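Local coordinates for RNA-binding protein RO60 (Deinococcus radiodurans, PDB 2NVO), which binds several small RNAs that accumulate during recovery from ultraviolet irradiation and contributes to the resistance of the bacterium to that radiation, at residues V72-L75 with V76-A80; A130-G133 with T134-L137. One frame throughout, in Å; residues are numbered along the deposited sequence.

Contact 1: V72-L75 with V76-A80; sequences VREL and VQRDA
With Arg78 CG swung opposite its backbone N (chi1 -153°) and the chain kinked at chi3 (-32°), the guanidinium folds back one helical turn to meet Glu74, itself bent at chi2. The two side chains run side by side, and Glu74 OE1 reaches Arg78 NH1 at 2.6 Å, a short i to i+4 salt bridge. OE1 arrives at the guanidinium edge, near its plane, but the carboxylate is turned 69° against it, and Glu74 OE2 stays 3.8 Å from Arg78 NH1. Leu75 crosses the guanidinium on one face, its CD1 3.5 Å from Arg78 NH2, which forms a second salt bridge with Asp40. Four successive backbone bonds, from Val76 N to Val72 O through to Asp79 N to Leu75 O (2.8 Å), close the C-terminal part of helix 70-78. One water bridges Arg73 O and Gln77 NE2, which also donates to Thr112 O. On the buried side, Val72 and Val76 pack on helix 100-112, and Leu75 on helix 40-50. Asp79 caps the next helix through Leu82 N. Tied at NH1 and NH2, the exposed Arg78 guanidinium would probably be kept protonated by the two carboxylates, and a positive charge would suit this helix C-terminus.

Contact 2: A130-G133 with T134-L137; sequences ARTG and TMLL
Thr132 and Met135 meet at the start of helix 133-143, where Thr132 is the N-cap. Its OG1, set between its own backbone N and carbonyl carbon (chi1 73°), accepts from Met135 N at 3.3 Å with an N-H...O angle of 160°, so a side chain satisfies an amide of the first turn. The carbonyl of the same residue serves the next one: Leu136 N donates to Thr132 O at 3.2 Å. Gly133 O takes Leu137 N at 3.1 Å, and helical bonding is under way. Met135 reaches back across the cap, its CG 3.4 Å from Thr132 OG1 and its bent end (chi3 61°) over the preceding loop. There Met135 SD sits over one face of the Arg131 guanidinium, offset toward its rim, 4.1 Å from NH1. Ala130 CB lies 4.1 Å from Leu136 CB, closing the apolar side of the turn. Arg131 O accepts from Lys168 NZ. The loop thus turns the chain from helix 116-129 into helix 133-143: Leu136 packs on Val160 and Tyr161 of helix 151-163, Thr132 and Thr134 touch Tyr176, and Thr134 and Leu137 lie against Arg179 of strand 178-179.

In the fold
Contact 1 (72-80) comes first along the chain, ending on the first residue of helix 80-93, and helices 100-112 and 116-129 follow before contact 2 (130-137). Their centres are 24 Å apart and their nearest atoms about 16 Å. Both belong to the TROVE domain, the horseshoe of HEAT-like helical repeats that the VWFA-like domain closes into a ring, and both mark places where one helix gives way to the next. Contact 1 lies farther out, its centre about 28 Å from the centre of the chain, against about 17 Å for that of contact 2. Most of contact 2 falls within region 131-277, which probably binds RNA, as in related Ro proteins; contact 1 precedes it.

Contact 1: V72-L75 with V76-A80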
ATOM      1  N   VAL A  72     -19.099   0.757  14.562  1.00 24.93           N
ATOM      2  CA  VAL A  72     -19.089  -0.261  13.523  1.00 27.15           C
ATOM      3  C   VAL A  72     -19.973  -1.466  13.873  1.00 26.36           C
ATOM      4  O   VAL A  72     -20.719  -1.968  13.029  1.00 28.62           O
ATOM      5  CB  VAL A  72     -17.650  -0.718  13.206  1.00 25.24           C
ATOM      6  CG1 VAL A  72     -17.653  -1.872  12.226  1.00 23.19           C
ATOM      7  CG2 VAL A  72     -16.842   0.452  12.667  1.00 27.50           C
ATOM      8  N   ARG A  73     -19.883  -1.940  15.108  1.00 27.43           N
ATOM      9  CA  ARG A  73     -20.706  -3.072  15.531  1.00 30.10           C
ATOM     10  C   ARG A  73     -22.180  -2.680  15.537  1.00 30.37           C
ATOM     11  O   ARG A  73     -23.024  -3.368  14.964  1.00 29.87           O
ATOM     12  CB  ARG A  73     -20.285  -3.554  16.916  1.00 28.40           C
ATOM     13  CG  ARG A  73     -18.952  -4.274  16.923  1.00 30.26           C
ATOM     14  CD  ARG A  73     -18.534  -4.637  18.327  1.00 31.74           C
ATOM     15  NE  ARG A  73     -18.070  -3.472  19.068  1.00 31.77           N
ATOM     16  CZ  ARG A  73     -16.789  -3.136  19.188  1.00 33.61           C
ATOM     17  NH1 ARG A  73     -15.850  -3.887  18.619  1.00 33.99           N
ATOM     18  NH2 ARG A  73     -16.445  -2.053  19.872  1.00 29.95           N
ATOM     19  N   GLU A  74     -22.462  -1.558  16.188  1.00 30.52           N
ATOM     20  CA  GLU A  74     -23.805  -0.997  16.271  1.00 33.97           C
ATOM     21  C   GLU A  74     -24.445  -0.843  14.897  1.00 34.85           C
ATOM     22  O   GLU A  74     -25.637  -1.082  14.728  1.00 36.14           O
ATOM     23  CB  GLU A  74     -23.745   0.356  16.978  1.00 34.06           C
ATOM     24  CG  GLU A  74     -24.761   1.384  16.493  1.00 38.01           C
ATOM     25  CD  GLU A  74     -24.200   2.802  16.539  1.00 42.80           C
ATOM     26  OE1 GLU A  74     -23.526   3.207  15.564  1.00 37.31           O
ATOM     27  OE2 GLU A  74     -24.431   3.507  17.548  1.00 52.99           O
ATOM     28  N   LEU A  75     -23.649  -0.451  13.914  1.00 35.05           N
ATOM     29  CA  LEU A  75     -24.161  -0.275  12.567  1.00 32.18           C
ATOM     30  C   LEU A  75     -24.492  -1.607  11.923  1.00 33.65           C
ATOM     31  O   LEU A  75     -25.455  -1.713  11.172  1.00 34.20           O
ATOM     32  CB  LEU A  75     -23.161   0.478  11.695  1.00 32.78           C
ATOM     33  CG  LEU A  75     -23.541   0.482  10.216  1.00 31.51           C
ATOM     34  CD1 LEU A  75     -24.827   1.280  10.002  1.00 36.46           C
ATOM     35  CD2 LEU A  75     -22.410   1.048   9.373  1.00 32.54           C
ATOM     36  N   VAL A  76     -23.681  -2.621  12.200  1.00 34.46           N
ATOM     37  CA  VAL A  76     -23.902  -3.938  11.625  1.00 32.21           C
ATOM     38  C   VAL A  76     -25.197  -4.545  12.149  1.00 37.66           C
ATOM     39  O   VAL A  76     -25.901  -5.242  11.422  1.00 40.57           O
ATOM     40  CB  VAL A  76     -22.727  -4.891  11.905  1.00 33.89           C
ATOM     41  CG1 VAL A  76     -23.122  -6.330  11.598  1.00 32.31           C
ATOM     42  CG2 VAL A  76     -21.512  -4.482  11.083  1.00 30.33           C
ATOM     43  N   GLN A  77     -25.511  -4.274  13.411  1.00 36.71           N
ATOM     44  CA  GLN A  77     -26.766  -4.733  13.993  1.00 41.61           C
ATOM     45  C   GLN A  77     -27.938  -3.954  13.416  1.00 42.55           C
ATOM     46  O   GLN A  77     -28.923  -4.536  12.959  1.00 44.15           O
ATOM     47  CB  GLN A  77     -26.744  -4.574  15.513  1.00 40.76           C
ATOM     48  CG  GLN A  77     -25.753  -5.478  16.200  1.00 40.59           C
ATOM     49  CD  GLN A  77     -25.989  -6.940  15.872  1.00 42.06           C
ATOM     50  OE1 GLN A  77     -27.069  -7.480  16.121  1.00 46.82           O
ATOM     51  NE2 GLN A  77     -24.975  -7.590  15.313  1.00 36.39           N
ATOM     52  N   ARG A  78     -27.802  -2.630  13.428  1.00 42.91           N
ATOM     53  CA  ARG A  78     -28.852  -1.717  12.997  1.00 42.67           C
ATOM     54  C   ARG A  78     -29.229  -1.904  11.527  1.00 44.08           C
ATOM     55  O   ARG A  78     -30.408  -2.024  11.196  1.00 42.98           O
ATOM     56  CB  ARG A  78     -28.422  -0.272  13.251  1.00 41.63           C
ATOM     57  CG  ARG A  78     -29.580   0.682  13.474  1.00 45.29           C
ATOM     58  CD  ARG A  78     -29.119   2.127  13.496  1.00 47.60           C
ATOM     59  NE  ARG A  78     -27.774   2.277  14.045  1.00 43.31           N
ATOM     60  CZ  ARG A  78     -26.749   2.783  13.369  1.00 41.70           C
ATOM     61  NH1 ARG A  78     -25.558   2.881  13.940  1.00 41.21           N
ATOM     62  NH2 ARG A  78     -26.916   3.199  12.121  1.00 39.66           N
ATOM     63  N   ASP A  79     -28.228  -1.933  10.653  1.00 41.01           N
ATOM     64  CA  ASP A  79     -28.463  -2.066   9.214  1.00 40.26           C
ATOM     65  C   ASP A  79     -27.326  -2.832   8.523  1.00 39.34           C
ATOM     66  O   ASP A  79     -26.499  -2.245   7.818  1.00 37.09           O
ATOM     67  CB  ASP A  79     -28.657  -0.683   8.578  1.00 38.31           C
ATOM     68  CG  ASP A  79     -29.091  -0.753   7.115  1.00 41.51           C
ATOM     69  OD1 ASP A  79     -29.076  -1.855   6.517  1.00 41.06           O
ATOM     70  OD2 ASP A  79     -29.446   0.309   6.556  1.00 40.68           O
ATOM     71  N   ALA A  80     -27.302  -4.144   8.726  1.00 38.54           N
ATOM     72  CA  ALA A  80     -26.296  -5.007   8.116  1.00 36.31           C
ATOM     73  C   ALA A  80     -26.327  -4.933   6.590  1.00 35.18           C
ATOM     74  O   ALA A  80     -25.305  -5.133   5.928  1.00 34.83           O
ATOM     75  CB  ALA A  80     -26.477  -6.442   8.581  1.00 33.09           C
TER
HETATM   76  O   HOH W   1     -22.120  -6.342  15.300  1.00 34.08           O

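Contact 2: A130-G133 with T134-L137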
ATOM      1  N   ALA A 130     -12.507 -12.049  -0.332  1.00 22.59           N
ATOM      2  CA  ALA A 130     -11.315 -12.803   0.027  1.00 24.25           C
ATOM      3  C   ALA A 130     -10.577 -13.270  -1.223  1.00 23.34           C
ATOM      4  O   ALA A 130     -10.530 -14.467  -1.500  1.00 20.13           O
ATOM      5  CB  ALA A 130     -11.683 -13.998   0.910  1.00 18.70           C
ATOM      6  N   ARG A 131      -9.971 -12.336  -1.950  1.00 21.95           N
ATOM      7  CA  ARG A 131      -9.369 -12.650  -3.253  1.00 23.17           C
ATOM      8  C   ARG A 131      -8.236 -13.658  -3.188  1.00 22.26           C
ATOM      9  O   ARG A 131      -8.161 -14.571  -4.014  1.00 19.27           O
ATOM     10  CB  ARG A 131      -8.850 -11.391  -3.948  1.00 26.41           C
ATOM     11  CG  ARG A 131      -9.856 -10.285  -4.096  1.00 31.71           C
ATOM     12  CD  ARG A 131      -9.270  -9.152  -4.935  1.00 34.09           C
ATOM     13  NE  ARG A 131      -7.817  -9.038  -4.782  1.00 36.11           N
ATOM     14  CZ  ARG A 131      -7.202  -8.187  -3.963  1.00 33.82           C
ATOM     15  NH1 ARG A 131      -7.906  -7.356  -3.198  1.00 34.85           N
ATOM     16  NH2 ARG A 131      -5.875  -8.171  -3.908  1.00 30.81           N
ATOM     17  N   THR A 132      -7.333 -13.481  -2.228  1.00 18.49           N
ATOM     18  CA  THR A 132      -6.202 -14.384  -2.126  1.00 19.24           C
ATOM     19  C   THR A 132      -6.397 -15.338  -0.959  1.00 19.30           C
ATOM     20  O   THR A 132      -7.236 -15.099  -0.079  1.00 18.68           O
ATOM     21  CB  THR A 132      -4.880 -13.621  -1.919  1.00 24.17           C
ATOM     22  OG1 THR A 132      -4.836 -13.112  -0.582  1.00 19.61           O
ATOM     23  CG2 THR A 132      -4.767 -12.461  -2.905  1.00 21.67           C
ATOM     24  N   GLY A 133      -5.614 -16.409  -0.966  1.00 17.04           N
ATOM     25  CA  GLY A 133      -5.615 -17.395   0.098  1.00 21.25           C
ATOM     26  C   GLY A 133      -5.408 -16.746   1.458  1.00 19.58           C
ATOM     27  O   GLY A 133      -6.115 -17.057   2.414  1.00 16.76           O
ATOM     28  N   THR A 134      -4.451 -15.823   1.537  1.00 20.86           N
ATOM     29  CA  THR A 134      -4.160 -15.123   2.791  1.00 21.51           C
ATOM     30  C   THR A 134      -5.376 -14.368   3.297  1.00 19.17           C
ATOM     31  O   THR A 134      -5.679 -14.383   4.490  1.00 17.88           O
ATOM     32  CB  THR A 134      -3.005 -14.106   2.621  1.00 22.53           C
ATOM     33  OG1 THR A 134      -1.885 -14.757   2.021  1.00 25.13           O
ATOM     34  CG2 THR A 134      -2.594 -13.528   3.967  1.00 25.64           C
ATOM     35  N   MET A 135      -6.077 -13.698   2.389  1.00 16.44           N
ATOM     36  CA  MET A 135      -7.228 -12.916   2.798  1.00 16.96           C
ATOM     37  C   MET A 135      -8.332 -13.800   3.373  1.00 15.00           C
ATOM     38  O   MET A 135      -9.008 -13.409   4.312  1.00 13.41           O
ATOM     39  CB  MET A 135      -7.742 -12.059   1.648  1.00 17.41           C
ATOM     40  CG  MET A 135      -6.777 -10.956   1.230  1.00 18.49           C
ATOM     41  SD  MET A 135      -7.395 -10.069  -0.233  1.00 26.66           S
ATOM     42  CE  MET A 135      -8.912  -9.421   0.380  1.00 25.46           C
ATOM     43  N   LEU A 136      -8.491 -14.999   2.822  1.00 15.50           N
ATOM     44  CA  LEU A 136      -9.464 -15.952   3.363  1.00 16.99           C
ATOM     45  C   LEU A 136      -9.075 -16.413   4.770  1.00 14.65           C
ATOM     46  O   LEU A 136      -9.928 -16.544   5.638  1.00 12.73           O
ATOM     47  CB  LEU A 136      -9.600 -17.177   2.467  1.00 13.57           C
ATOM     48  CG  LEU A 136     -10.453 -18.287   3.090  1.00 16.27           C
ATOM     49  CD1 LEU A 136     -11.913 -17.831   3.259  1.00 19.05           C
ATOM     50  CD2 LEU A 136     -10.355 -19.583   2.299  1.00 15.06           C
ATOM     51  N   LEU A 137      -7.788 -16.669   4.981  1.00 16.63           N
ATOM     52  CA  LEU A 137      -7.335 -17.124   6.296  1.00 17.33           C
ATOM     53  C   LEU A 137      -7.432 -15.989   7.303  1.00 16.42           C
ATOM     54  O   LEU A 137      -7.637 -16.217   8.495  1.00 16.20           O
ATOM     55  CB  LEU A 137      -5.919 -17.678   6.231  1.00 16.99           C
ATOM     56  CG  LEU A 137      -5.820 -18.873   5.279  1.00 18.77           C
ATOM     57  CD1 LEU A 137      -4.397 -19.391   5.214  1.00 22.65           C
ATOM     58  CD2 LEU A 137      -6.828 -19.993   5.635  1.00 16.41           C
TER